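Local structure of hypothetical protein, IPT/TIG domain protein (Bacteroides ovatus, 4HW6) at residues V47-V52 against S85-D90; D81-V86 against S96-A101; N149-D154 against D410-C415; K294-R299 against P312-G317; H319-W324 against G331-G336. The protein is of unknown function but probably serves as an auxiliary nutrient-binding, perhaps carbohydrate-binding, protein that joins an IPT/TIG domain to a six-bladed beta-propeller. One frame throughout, in Å; residues are numbered along the deposited sequence. Where two conformers were deposited one is given.

Contact 1: residues V47-V52 against S85-D90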
# COMPACT_ATOMS: atom_id res chain seq x y z
N VAL A 47 -40.60 -11.48 8.78
CA VAL A 47 -39.22 -11.00 8.77
C VAL A 47 -38.21 -12.16 8.71
O VAL A 47 -37.19 -12.07 8.03
CB VAL A 47 -38.91 -10.14 10.02
CG1 VAL A 47 -37.59 -9.42 9.86
CG2 VAL A 47 -40.03 -9.15 10.28
N SER A 48 -38.51 -13.24 9.42
CA SER A 48 -37.62 -14.42 9.44
C SER A 48 -37.52 -15.13 8.08
O SER A 48 -36.59 -15.89 7.85
CB SER A 48 -38.07 -15.41 10.52
OG SER A 48 -39.41 -15.82 10.30
N LYS A 49 -38.47 -14.86 7.18
CA LYS A 49 -38.50 -15.52 5.87
C LYS A 49 -37.97 -14.67 4.72
O LYS A 49 -37.84 -15.16 3.60
CB LYS A 49 -39.93 -15.99 5.57
CG LYS A 49 -40.45 -17.03 6.55
CD LYS A 49 -39.61 -18.30 6.51
CE LYS A 49 -40.16 -19.41 7.37
NZ LYS A 49 -39.19 -20.54 7.42
N VAL A 50 -37.65 -13.40 4.97
CA VAL A 50 -37.09 -12.55 3.93
C VAL A 50 -35.59 -12.35 4.15
O VAL A 50 -35.14 -12.16 5.29
CB VAL A 50 -37.81 -11.19 3.85
CG1 VAL A 50 -37.52 -10.34 5.07
CG2 VAL A 50 -37.42 -10.45 2.57
N LYS A 51 -34.84 -12.43 3.06
CA LYS A 51 -33.40 -12.20 3.07
C LYS A 51 -33.11 -11.05 2.13
O LYS A 51 -33.69 -10.97 1.03
CB LYS A 51 -32.66 -13.46 2.58
CG LYS A 51 -32.87 -14.70 3.44
CD LYS A 51 -31.79 -14.87 4.50
CE LYS A 51 -31.73 -16.29 5.04
NZ LYS A 51 -31.33 -17.29 4.01
N VAL A 52 -32.24 -10.14 2.56
CA VAL A 52 -31.82 -9.02 1.74
C VAL A 52 -30.28 -9.03 1.67
O VAL A 52 -29.62 -9.22 2.68
CB VAL A 52 -32.31 -7.67 2.32
CG1 VAL A 52 -31.82 -6.51 1.46
CG2 VAL A 52 -33.83 -7.65 2.38
N SER A 85 -35.01 -11.81 -1.29
CA SER A 85 -35.42 -13.20 -1.43
C SER A 85 -36.40 -13.58 -0.34
O SER A 85 -36.30 -13.09 0.80
CB SER A 85 -34.19 -14.11 -1.33
OG SER A 85 -33.26 -13.84 -2.37
N VAL A 86 -37.31 -14.49 -0.65
CA VAL A 86 -38.21 -15.07 0.35
C VAL A 86 -37.97 -16.57 0.37
O VAL A 86 -37.91 -17.21 -0.68
CB VAL A 86 -39.69 -14.73 0.06
CG1 VAL A 86 -40.62 -15.61 0.89
CG2 VAL A 86 -39.95 -13.26 0.36
N VAL A 87 -37.81 -17.14 1.57
CA VAL A 87 -37.56 -18.57 1.74
C VAL A 87 -38.81 -19.26 2.29
O VAL A 87 -39.66 -18.61 2.91
CB VAL A 87 -36.37 -18.86 2.69
CG1 VAL A 87 -35.10 -18.16 2.20
CG2 VAL A 87 -36.68 -18.43 4.11
N GLY A 88 -38.92 -20.56 2.05
CA GLY A 88 -40.03 -21.37 2.59
C GLY A 88 -39.81 -21.85 4.02
O GLY A 88 -38.87 -21.41 4.69
N ASP A 89 -40.68 -22.74 4.48
CA ASP A 89 -40.57 -23.33 5.83
C ASP A 89 -39.27 -24.12 5.98
O ASP A 89 -38.65 -24.11 7.05
CB ASP A 89 -41.76 -24.26 6.12
CG ASP A 89 -43.10 -23.54 6.10
OD1 ASP A 89 -43.12 -22.30 6.14
OD2 ASP A 89 -44.14 -24.23 6.04
N ASP A 90 -38.88 -24.80 4.91
CA ASP A 90 -37.62 -25.57 4.87
C ASP A 90 -36.39 -24.67 4.65
O ASP A 90 -35.27 -25.17 4.51
CB ASP A 90 -37.69 -26.66 3.79
CG ASP A 90 -38.13 -26.12 2.42
OD1 ASP A 90 -37.95 -24.91 2.14
OD2 ASP A 90 -38.67 -26.92 1.63
O HOH W 1 -31.64 -12.00 -1.12
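K51 O is gripped twice: S85 N donates to it over 2.8 Å, and water 1 gives it a proton from 3.1 Å. The same water lies 2.8 Å from S85 OG, so the buried serine hydroxyl reaches the neighbouring strand through water; E93 is a second, weak partner of this hydroxyl. K51 N returns a bond to S85 O, making K51 and S85 a hydrogen-bonded antiparallel pair. One residue along, V50 and V86 form a non-hydrogen-bonded pair whose valines turn to the opposite face, toward the domain core, where V50 also meets V61 and L69. V87 N closes the pairing on K49 O with a nearly straight bond (166°). Beyond the strand end, the K49 side chain takes over. Its bend at chi2 (-62°) lays CD along V87 CG2, 3.8 Å away, and brings NZ to G88 O at 2.9 Å, a donor standing above the carbonyl plane. The nearest carboxylate oxygen, OD1 of the poorly ordered D89, is 4.5 Å from K49 NZ, too far for a salt bridge. The lysine is therefore held mainly by a neutral carbonyl, and probably ties the turn at G88 to the paired strands while feeling D89 only as a diffuse charge.

Contact 2: residues D81-V86 against S96-A101; sequences DVKVSV and SGVCEA
The flat groups joining D81-V86 to S96-A101 are peptides rather than rings. V84 and G97 exchange N-H and C=O in a hydrogen-bonded antiparallel pair, V84 N to G97 O and G97 N to V84 O, both 2.9 Å and nearly along the C=O axis; C99 N meets V82 O equally head-on at 3.0 Å. Side chains leave this sheet on two faces. On one, V82 and V84 point inward, with C99 beside V82, and pack against V22 and F25 of strand 21-30. On the other, K83, S85, S96 and V98 gather. K83 runs out fully extended, CG opposite its backbone N (chi1 -178°), and crosses V98 obliquely with CG 3.9 Å from V98 CG2. Its NZ gives a proton to water 3, at 2.7 Å, which also bonds S96 OG. With an alanine here, V98 CG2 would lose the methylene beside it, and the water at S96 OG would probably be left without its charged donor. S85 OG rests 3.2 Å from S96 CB. Past the last strand bond, water 2 accepts from V82 N and donates to C99 O and A101 O, tying the departing chain back to the strand. The arrangement is a beta hairpin, strands 82-87 and 93-98, with 93-98 as the outermost strand of its sheet in the immunoglobulin-like IPT/TIG domain.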
# COMPACT_ATOMS: atom_id res chain seq x y z
N ASP A 81 -25.82 -4.04 -5.80
CA ASP A 81 -27.07 -4.69 -6.22
C ASP A 81 -27.94 -4.96 -4.99
O ASP A 81 -27.44 -5.45 -3.98
CB ASP A 81 -26.84 -6.00 -6.97
CG ASP A 81 -25.95 -5.83 -8.17
OD1 ASP A 81 -26.47 -5.74 -9.30
OD2 ASP A 81 -24.71 -5.79 -7.97
N VAL A 82 -29.22 -4.64 -5.08
CA VAL A 82 -30.16 -4.83 -3.99
C VAL A 82 -31.05 -6.01 -4.38
O VAL A 82 -31.80 -5.93 -5.36
CB VAL A 82 -30.98 -3.55 -3.76
CG1 VAL A 82 -32.10 -3.78 -2.74
CG2 VAL A 82 -30.07 -2.41 -3.33
N LYS A 83 -30.91 -7.11 -3.64
CA LYS A 83 -31.61 -8.37 -3.91
C LYS A 83 -32.45 -8.75 -2.70
O LYS A 83 -31.97 -8.75 -1.57
CB LYS A 83 -30.59 -9.49 -4.21
CG LYS A 83 -31.18 -10.85 -4.55
CD LYS A 83 -30.09 -11.81 -4.98
CE LYS A 83 -30.63 -13.22 -5.21
NZ LYS A 83 -29.58 -14.17 -5.69
N VAL A 84 -33.71 -9.09 -2.96
CA VAL A 84 -34.64 -9.51 -1.92
C VAL A 84 -35.11 -10.92 -2.27
O VAL A 84 -35.55 -11.17 -3.39
CB VAL A 84 -35.86 -8.58 -1.84
CG1 VAL A 84 -36.87 -9.09 -0.81
CG2 VAL A 84 -35.40 -7.15 -1.50
N SER A 85 -35.01 -11.81 -1.29
CA SER A 85 -35.42 -13.20 -1.43
C SER A 85 -36.40 -13.58 -0.34
O SER A 85 -36.30 -13.09 0.80
CB SER A 85 -34.19 -14.11 -1.33
OG SER A 85 -33.26 -13.84 -2.37
N VAL A 86 -37.31 -14.49 -0.65
CA VAL A 86 -38.21 -15.07 0.35
C VAL A 86 -37.97 -16.57 0.37
O VAL A 86 -37.91 -17.21 -0.68
CB VAL A 86 -39.69 -14.73 0.06
CG1 VAL A 86 -40.62 -15.61 0.89
CG2 VAL A 86 -39.95 -13.26 0.36
N SER A 96 -36.71 -14.69 -5.73
CA SER A 96 -35.88 -13.54 -5.49
C SER A 96 -36.05 -12.54 -6.62
O SER A 96 -36.40 -12.90 -7.74
CB SER A 96 -34.41 -13.94 -5.37
OG SER A 96 -33.93 -14.41 -6.61
N GLY A 97 -35.79 -11.29 -6.30
CA GLY A 97 -35.78 -10.21 -7.29
C GLY A 97 -34.62 -9.29 -6.99
O GLY A 97 -34.12 -9.26 -5.86
N VAL A 98 -34.16 -8.59 -8.02
CA VAL A 98 -33.09 -7.60 -7.87
C VAL A 98 -33.56 -6.29 -8.52
O VAL A 98 -34.20 -6.30 -9.57
CB VAL A 98 -31.76 -8.05 -8.53
CG1 VAL A 98 -30.61 -7.16 -8.06
CG2 VAL A 98 -31.46 -9.50 -8.21
N CYS A 99 -33.25 -5.19 -7.86
CA CYS A 99 -33.56 -3.86 -8.37
C CYS A 99 -32.70 -3.54 -9.60
O CYS A 99 -31.56 -4.00 -9.70
CB CYS A 99 -33.29 -2.83 -7.28
SG CYS A 99 -33.99 -1.22 -7.61
N GLU A 100 -33.27 -2.79 -10.55
CA GLU A 100 -32.52 -2.29 -11.71
C GLU A 100 -31.48 -1.25 -11.27
O GLU A 100 -30.37 -1.22 -11.80
CB GLU A 100 -33.46 -1.68 -12.75
N ALA A 101 -31.84 -0.41 -10.30
CA ALA A 101 -30.92 0.59 -9.76
C ALA A 101 -30.02 -0.07 -8.70
O ALA A 101 -30.46 -0.95 -7.95
CB ALA A 101 -31.68 1.79 -9.17
O HOH W 2 -29.87 -3.53 -7.59
O HOH W 3 -31.31 -16.09 -6.43

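Contact 3: residues N149-D154 against D410-C415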
# COMPACT_ATOMS: atom_id res chain seq x y z
N ASN A 149 6.28 -12.57 -7.86
CA ASN A 149 5.76 -13.86 -8.28
C ASN A 149 4.90 -14.58 -7.24
O ASN A 149 4.61 -15.76 -7.42
CB ASN A 149 6.92 -14.75 -8.70
CG ASN A 149 7.64 -14.21 -9.91
OD1 ASN A 149 8.81 -13.82 -9.84
ND2 ASN A 149 6.93 -14.13 -11.02
N SER A 150 4.49 -13.86 -6.19
CA SER A 150 3.78 -14.41 -5.04
C SER A 150 2.29 -14.05 -5.06
O SER A 150 1.56 -14.44 -4.14
CB SER A 150 4.40 -13.89 -3.71
OG SER A 150 4.03 -12.53 -3.35
N ASN A 151 1.84 -13.28 -6.06
CA ASN A 151 0.43 -12.81 -6.11
C ASN A 151 -0.03 -12.16 -4.78
O ASN A 151 -1.11 -12.46 -4.25
CB ASN A 151 -0.51 -13.94 -6.51
CG ASN A 151 -1.92 -13.46 -6.80
OD1 ASN A 151 -2.11 -12.40 -7.40
ND2 ASN A 151 -2.90 -14.23 -6.38
N TYR A 152 0.82 -11.29 -4.27
CA TYR A 152 0.56 -10.52 -3.05
C TYR A 152 0.46 -11.37 -1.80
O TYR A 152 -0.17 -10.95 -0.83
CB TYR A 152 -0.66 -9.58 -3.22
CG TYR A 152 -0.39 -8.60 -4.32
CD1 TYR A 152 0.33 -7.44 -4.08
CD2 TYR A 152 -0.77 -8.88 -5.62
CE1 TYR A 152 0.64 -6.56 -5.10
CE2 TYR A 152 -0.45 -8.01 -6.66
CZ TYR A 152 0.24 -6.86 -6.38
OH TYR A 152 0.54 -5.98 -7.38
N ASP A 153 1.11 -12.53 -1.81
CA ASP A 153 1.11 -13.41 -0.64
C ASP A 153 2.40 -13.37 0.20
O ASP A 153 2.43 -13.91 1.29
CB ASP A 153 0.79 -14.85 -1.02
CG ASP A 153 -0.69 -15.06 -1.36
OD1 ASP A 153 -1.56 -14.25 -0.94
OD2 ASP A 153 -0.98 -16.04 -2.05
N ASP A 154 3.44 -12.73 -0.32
CA ASP A 154 4.69 -12.60 0.41
C ASP A 154 5.22 -11.18 0.34
O ASP A 154 5.60 -10.69 -0.74
CB ASP A 154 5.72 -13.61 -0.07
CG ASP A 154 5.25 -15.03 0.08
OD1 ASP A 154 5.28 -15.58 1.21
OD2 ASP A 154 4.78 -15.58 -0.93
N ASP A 410 -1.14 -3.34 -1.87
CA ASP A 410 -1.61 -4.68 -2.10
C ASP A 410 -2.74 -4.58 -3.10
O ASP A 410 -3.86 -4.18 -2.75
CB ASP A 410 -2.09 -5.24 -0.77
CG ASP A 410 -2.51 -6.69 -0.83
OD1 ASP A 410 -2.92 -7.19 -1.90
OD2 ASP A 410 -2.47 -7.32 0.26
N MSE A 411 -2.46 -4.91 -4.36
CA MSE A 411 -3.47 -4.84 -5.42
C MSE A 411 -4.55 -5.90 -5.24
O MSE A 411 -5.71 -5.70 -5.61
CB MSE A 411 -2.81 -4.98 -6.79
CG MSE A 411 -1.90 -3.82 -7.17
SE MSE A 411 -1.35 -3.93 -9.04
CE MSE A 411 -2.98 -4.69 -9.74
N LYS A 412 -4.18 -7.04 -4.66
CA LYS A 412 -5.15 -8.11 -4.48
C LYS A 412 -6.19 -7.75 -3.42
O LYS A 412 -7.39 -7.99 -3.59
CB LYS A 412 -4.44 -9.42 -4.12
CG LYS A 412 -5.37 -10.60 -3.94
CD LYS A 412 -4.65 -11.93 -4.07
CE LYS A 412 -3.92 -12.34 -2.80
NZ LYS A 412 -3.27 -13.67 -2.98
N ARG A 413 -5.74 -7.19 -2.32
CA ARG A 413 -6.61 -6.87 -1.19
C ARG A 413 -7.02 -5.40 -1.17
O ARG A 413 -7.72 -4.98 -0.24
CB ARG A 413 -5.94 -7.27 0.11
CG ARG A 413 -5.51 -8.73 0.13
CD ARG A 413 -4.90 -9.20 1.44
NE ARG A 413 -4.47 -10.60 1.32
CZ ARG A 413 -3.35 -11.02 0.74
NH1 ARG A 413 -2.48 -10.16 0.24
NH2 ARG A 413 -3.09 -12.32 0.66
N LYS A 414 -6.55 -4.64 -2.16
CA LYS A 414 -6.87 -3.21 -2.35
C LYS A 414 -6.64 -2.37 -1.09
O LYS A 414 -7.55 -1.75 -0.57
CB LYS A 414 -8.31 -3.03 -2.83
CG LYS A 414 -8.68 -3.78 -4.11
CD LYS A 414 -7.88 -3.34 -5.32
CE LYS A 414 -8.45 -3.97 -6.59
NZ LYS A 414 -7.40 -4.40 -7.57
N CYS A 415 -5.40 -2.35 -0.61
CA CYS A 415 -5.04 -1.60 0.60
C CYS A 415 -3.58 -1.26 0.59
O CYS A 415 -2.79 -1.92 -0.09
CB CYS A 415 -5.41 -2.42 1.84
SG CYS A 415 -4.54 -4.01 1.96
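D153 OD1 takes two cationic donors: K412 NZ at 2.7 Å, from above the carboxylate plane, and R413 NH2 at 2.9 Å, nearly in line with the C-O bond. Two carbonyls of the same turn complete the grip. K412 bends at chi3 (81°), bringing NZ back to N151 O at 2.8 Å, and R413 NH1 reaches Y152 O over 2.7 Å in an almost straight bond (174°) lying in the guanidinium plane. M411 N and K412 N lie over one face of the Y152 ring, and selenomethionine M411 packs CB 3.6 Å from Y152 CZ, its selenium obliquely beside the ring.

The second shell sets these groups. D410 OD2 takes R413 NH1 from its syn side at 2.8 Å, and Y417 OH shares that oxygen; D410 OD1 accepts R413 N, an Asx motif that fixes the turn. K412 CE lies 3.4 Å above the R413 guanidinium plane, offset toward its rim, and both side chains end at D153 OD1. S150-D153 is a type I' turn, braced by S150 OG accepting D154 N. Sharing one carboxylate oxygen probably offsets the closeness of the two positive charges.

Farther out, F169 makes a cation-pi contact with R413, and F146 meets Y152 edge-to-face. The contact joins the turn between strands 143-146 and 154-158 to the G1-bulged hairpin turn between 404-410 and 415-420, in the blade that strand 109-115 completes beside the C-terminal strands.

Contact 4: residues K294-R299 against P312-G317; sequences KHCIYR and PYIVCG
I297 O receives two N-H groups, V315 N at 2.8 Å and C316 N at 3.3 Å, both in the carbonyl plane. Facing two consecutive residues with one is a classic beta bulge. Beyond it I297 N donates to C316 O, while R299 and Y313 exchange both their bonds, R299 N to Y313 O at 2.8 Å and Y313 N to R299 O at 3.0 Å. G317, just past the corner, has a positive phi (82°), and a CB there would run into H295 O.

These strands, 296-301 and 313-315, are the outer hairpin of a four-stranded antiparallel sheet, one blade of the beta-propeller, with 313-315 on its outside edge. The bulge fits the sharp corner at C316, where the chain leaves this blade.

The packing divides by face. Y298 lays one ring face under I314, whose CB stands 3.9 Å from the ring centroid and only 12° off the normal; P312 C is at the ring edge, Y291 stacks on the ring, and the hydroxyl bonds D270. Replacing this tyrosine by an alanine would probably leave I314 without the ring face it rests on and D270 without its hydroxyl partner. Across the sheet, C316 SG sits 3.9 Å from I297 CB, and both residues lean on L370. V315 CG2 lies 3.6 Å from R299 CB. In one of its two conformers, R299 is extended, CG anti to the backbone N (chi1 166°), and points the same way as Y313, with R299 CB over the Y313 ring face, 4.3 Å from its centroid; its NE bonds D301.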
# COMPACT_ATOMS: atom_id res chain seq x y z
N LYS A 294 17.41 15.31 2.05
CA LYS A 294 17.36 16.70 1.56
C LYS A 294 15.96 17.19 1.18
O LYS A 294 15.80 18.33 0.74
CB LYS A 294 18.29 16.89 0.36
CG LYS A 294 19.70 16.41 0.57
CD LYS A 294 20.41 17.08 1.71
CE LYS A 294 21.86 16.64 1.71
NZ LYS A 294 22.62 17.31 2.79
N HIS A 295 14.96 16.35 1.39
CA HIS A 295 13.56 16.81 1.44
C HIS A 295 13.04 17.20 0.06
O HIS A 295 12.27 18.13 -0.08
CB HIS A 295 13.43 17.95 2.44
CG HIS A 295 14.15 17.69 3.71
ND1 HIS A 295 13.82 16.63 4.52
CD2 HIS A 295 15.21 18.30 4.28
CE1 HIS A 295 14.66 16.59 5.54
NE2 HIS A 295 15.50 17.61 5.43
N CYS A 296 13.40 16.42 -0.94
CA CYS A 296 12.95 16.70 -2.30
C CYS A 296 12.97 15.43 -3.12
O CYS A 296 13.54 14.41 -2.70
CB CYS A 296 13.75 17.83 -2.92
SG CYS A 296 15.51 17.53 -2.95
N ILE A 297 12.25 15.47 -4.24
CA ILE A 297 12.19 14.36 -5.16
C ILE A 297 12.59 14.87 -6.55
O ILE A 297 12.11 15.90 -7.02
CB ILE A 297 10.76 13.74 -5.22
CG1 ILE A 297 10.33 13.20 -3.85
CG2 ILE A 297 10.72 12.63 -6.30
CD1 ILE A 297 8.88 12.71 -3.79
N TYR A 298 13.50 14.14 -7.19
CA TYR A 298 13.93 14.44 -8.54
C TYR A 298 13.44 13.33 -9.47
O TYR A 298 13.07 12.23 -9.02
CB TYR A 298 15.46 14.45 -8.63
CG TYR A 298 16.20 15.66 -8.13
CD1 TYR A 298 16.01 16.17 -6.86
CD2 TYR A 298 17.19 16.26 -8.92
CE1 TYR A 298 16.75 17.25 -6.38
CE2 TYR A 298 17.92 17.35 -8.46
CZ TYR A 298 17.69 17.84 -7.18
OH TYR A 298 18.45 18.91 -6.72
N ARG A 299 13.46 13.64 -10.77
CA ARG A 299 13.19 12.64 -11.80
C ARG A 299 14.42 12.46 -12.70
O ARG A 299 15.07 13.44 -13.09
CB ARG A 299 11.97 13.05 -12.63
CG ARG A 299 11.79 12.29 -13.94
CD ARG A 299 10.38 12.38 -14.47
NE ARG A 299 10.30 12.18 -15.91
CZ ARG A 299 9.17 12.25 -16.61
NH1 ARG A 299 8.03 12.50 -16.00
NH2 ARG A 299 9.18 12.08 -17.93
N PRO A 312 19.35 14.36 -14.00
CA PRO A 312 18.16 14.44 -13.13
C PRO A 312 17.73 15.86 -12.88
O PRO A 312 18.57 16.78 -12.84
CB PRO A 312 18.63 13.84 -11.81
CG PRO A 312 19.79 12.97 -12.20
CD PRO A 312 20.48 13.73 -13.31
N TYR A 313 16.43 16.05 -12.70
CA TYR A 313 15.89 17.37 -12.37
C TYR A 313 14.90 17.29 -11.23
O TYR A 313 14.19 16.30 -11.10
CB TYR A 313 15.25 18.03 -13.61
CG TYR A 313 14.11 17.26 -14.23
CD1 TYR A 313 12.81 17.44 -13.78
CD2 TYR A 313 14.34 16.38 -15.28
CE1 TYR A 313 11.78 16.74 -14.34
CE2 TYR A 313 13.29 15.69 -15.88
CZ TYR A 313 12.02 15.88 -15.39
OH TYR A 313 10.94 15.23 -15.98
N ILE A 314 14.79 18.37 -10.46
CA ILE A 314 13.89 18.39 -9.31
C ILE A 314 12.43 18.48 -9.76
O ILE A 314 12.10 19.19 -10.74
CB ILE A 314 14.24 19.53 -8.31
CG1 ILE A 314 13.52 19.35 -6.99
CG2 ILE A 314 13.94 20.91 -8.90
CD1 ILE A 314 14.12 20.22 -5.90
N VAL A 315 11.59 17.72 -9.06
CA VAL A 315 10.15 17.72 -9.32
C VAL A 315 9.37 18.41 -8.21
O VAL A 315 8.45 19.19 -8.51
CB VAL A 315 9.64 16.29 -9.59
CG1 VAL A 315 8.11 16.24 -9.69
CG2 VAL A 315 10.28 15.77 -10.88
N CYS A 316 9.70 18.13 -6.96
CA CYS A 316 9.02 18.75 -5.84
C CYS A 316 9.88 18.91 -4.62
O CYS A 316 10.92 18.28 -4.48
CB CYS A 316 7.70 18.04 -5.52
SG CYS A 316 7.94 16.42 -4.82
N GLY A 317 9.44 19.78 -3.74
CA GLY A 317 10.22 20.13 -2.57
C GLY A 317 11.26 21.17 -2.89
O GLY A 317 11.40 21.62 -4.03

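Contact 5: residues H319-W324 against G331-G336; sequences HSSPGW and GARLWG. With EDO (1,2-ethanediol), chain G.
P322 and W335 make the tight part: P322 CB sits over the five-membered ring of the indole, 3.6 Å from its centroid. W335 CG stands opposite its backbone N (chi1 -159°), which turns a ring face to the proline. Next to this pair, G323 N donates to L334 O over 2.9 Å, coming from well above the carbonyl plane, and P322 CA-H points at the same oxygen from 3.3 Å. A CB on G323 would sit tightly against R333 CB.

The other parts are looser. S321 OG, in one of its two conformers, is 3.6 Å from R333 NE, a distance that makes no bond; the guanidinium instead folds back to A332 O and to T330 O. Water 4 bridges where the two segments stand apart, accepting from L334 N and lying 2.9 Å from S321 O. On the exposed side a 1,2-ethanediol, probably from the crystallisation liquor, covers the six-membered end of the same indole face, with C1 3.5 Å from W335 CH2, and its O2 donates to P322 O at 2.6 Å.

H295 meets the indole edge-to-face, while D361 holds W335 N. L334, turned the other way, is buried against I297 of strand 296-301, F359 of strand 355-361 and R368 of strand 366-370, so these loops flanking strand 327-328 lie at the junction of two neighbouring propeller blades.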
# COMPACT_ATOMS: atom_id res chain seq x y z
N HIS A 319 15.39 21.49 -1.96
CA HIS A 319 16.58 20.86 -1.43
C HIS A 319 17.04 21.55 -0.15
O HIS A 319 17.26 22.77 -0.14
CB HIS A 319 17.65 20.94 -2.51
CG HIS A 319 18.86 20.08 -2.28
ND1 HIS A 319 19.72 20.24 -1.22
CD2 HIS A 319 19.40 19.12 -3.07
CE1 HIS A 319 20.74 19.41 -1.36
NE2 HIS A 319 20.57 18.71 -2.48
N SER A 320 17.16 20.77 0.92
CA SER A 320 17.64 21.23 2.24
C SER A 320 16.67 22.17 2.99
O SER A 320 17.08 22.88 3.91
CB SER A 320 19.05 21.85 2.13
OG SER A 320 19.95 20.95 1.47
N SER A 321 15.39 22.17 2.60
CA SER A 321 14.37 23.00 3.25
C SER A 321 13.22 22.11 3.70
O SER A 321 12.23 21.95 3.00
CB SER A 321 13.87 24.10 2.30
OG SER A 321 13.00 24.99 2.99
N PRO A 322 13.37 21.48 4.87
CA PRO A 322 12.29 20.61 5.36
C PRO A 322 11.04 21.38 5.76
O PRO A 322 11.12 22.50 6.28
CB PRO A 322 12.93 19.92 6.57
CG PRO A 322 13.92 20.92 7.08
CD PRO A 322 14.49 21.54 5.83
N GLY A 323 9.89 20.77 5.55
CA GLY A 323 8.64 21.35 5.97
C GLY A 323 7.49 20.46 5.55
O GLY A 323 7.68 19.48 4.83
N TRP A 324 6.30 20.81 6.04
CA TRP A 324 5.07 20.15 5.64
C TRP A 324 4.20 21.19 4.96
O TRP A 324 3.44 21.92 5.60
CB TRP A 324 4.33 19.51 6.82
CG TRP A 324 3.06 18.86 6.37
CD1 TRP A 324 2.93 17.80 5.58
CD2 TRP A 324 1.74 19.31 6.66
NE1 TRP A 324 1.61 17.51 5.36
CE2 TRP A 324 0.85 18.43 6.03
CE3 TRP A 324 1.23 20.38 7.42
CZ2 TRP A 324 -0.53 18.58 6.10
CZ3 TRP A 324 -0.15 20.52 7.51
CH2 TRP A 324 -1.01 19.61 6.86
N GLY A 331 7.13 24.50 -4.97
CA GLY A 331 6.44 25.26 -3.94
C GLY A 331 5.98 24.41 -2.75
O GLY A 331 5.63 24.95 -1.66
N ALA A 332 5.97 23.10 -2.94
CA ALA A 332 5.74 22.15 -1.84
C ALA A 332 7.00 22.04 -0.99
O ALA A 332 8.09 22.35 -1.44
CB ALA A 332 5.38 20.77 -2.36
N ARG A 333 6.80 21.62 0.25
CA ARG A 333 7.88 21.22 1.14
C ARG A 333 7.62 19.82 1.64
O ARG A 333 6.46 19.48 1.97
CB ARG A 333 8.03 22.18 2.30
CG ARG A 333 8.33 23.61 1.89
CD ARG A 333 9.74 23.72 1.33
NE ARG A 333 10.07 25.09 0.95
CZ ARG A 333 9.90 25.62 -0.26
NH1 ARG A 333 9.35 24.92 -1.25
NH2 ARG A 333 10.25 26.91 -0.45
N LEU A 334 8.69 19.03 1.68
CA LEU A 334 8.69 17.68 2.20
C LEU A 334 9.55 17.64 3.44
O LEU A 334 10.33 18.58 3.69
CB LEU A 334 9.25 16.70 1.17
CG LEU A 334 8.66 16.74 -0.24
CD1 LEU A 334 9.21 15.59 -1.07
CD2 LEU A 334 7.15 16.75 -0.29
N TRP A 335 9.40 16.57 4.21
CA TRP A 335 10.18 16.41 5.43
C TRP A 335 10.51 14.94 5.66
O TRP A 335 9.73 14.16 6.20
CB TRP A 335 9.48 17.04 6.64
CG TRP A 335 10.44 17.35 7.79
CD1 TRP A 335 11.74 17.00 7.88
CD2 TRP A 335 10.13 18.01 9.01
NE1 TRP A 335 12.29 17.45 9.05
CE2 TRP A 335 11.31 18.05 9.78
CE3 TRP A 335 8.95 18.55 9.54
CZ2 TRP A 335 11.36 18.62 11.05
CZ3 TRP A 335 9.00 19.13 10.80
CH2 TRP A 335 10.20 19.16 11.54
N GLY A 336 11.71 14.57 5.21
CA GLY A 336 12.16 13.19 5.28
C GLY A 336 11.39 12.20 4.45
O GLY A 336 10.98 11.15 4.96
C1 EDO G . 10.22 22.64 10.96
O1 EDO G . 11.37 23.10 11.70
C2 EDO G . 10.65 22.18 9.57
O2 EDO G . 11.09 23.31 8.80
O HOH W 4 11.12 20.44 0.85

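Overall arrangement
From the N terminus, contact 1 comes first, closing a loop of 32 residues that brings strands 50-54 and 82-87 together; contact 2 begins where it ends, sharing S85 and V86, and adds strand 93-98, its hairpin partner, to the same IPT/TIG sheet. The chain then enters the propeller. Contact 3, with 255 residues between its segments, joins the blade of strands 143-146 and 154-158 to the blade in which strand 109-115 pairs with the C-terminal strands, and encloses contacts 4 and 5. Those two follow in series and touch: K294 O lies 2.8 Å from S320 N and H295 ND1 3.0 Å from G336 N, tying one blade to the next.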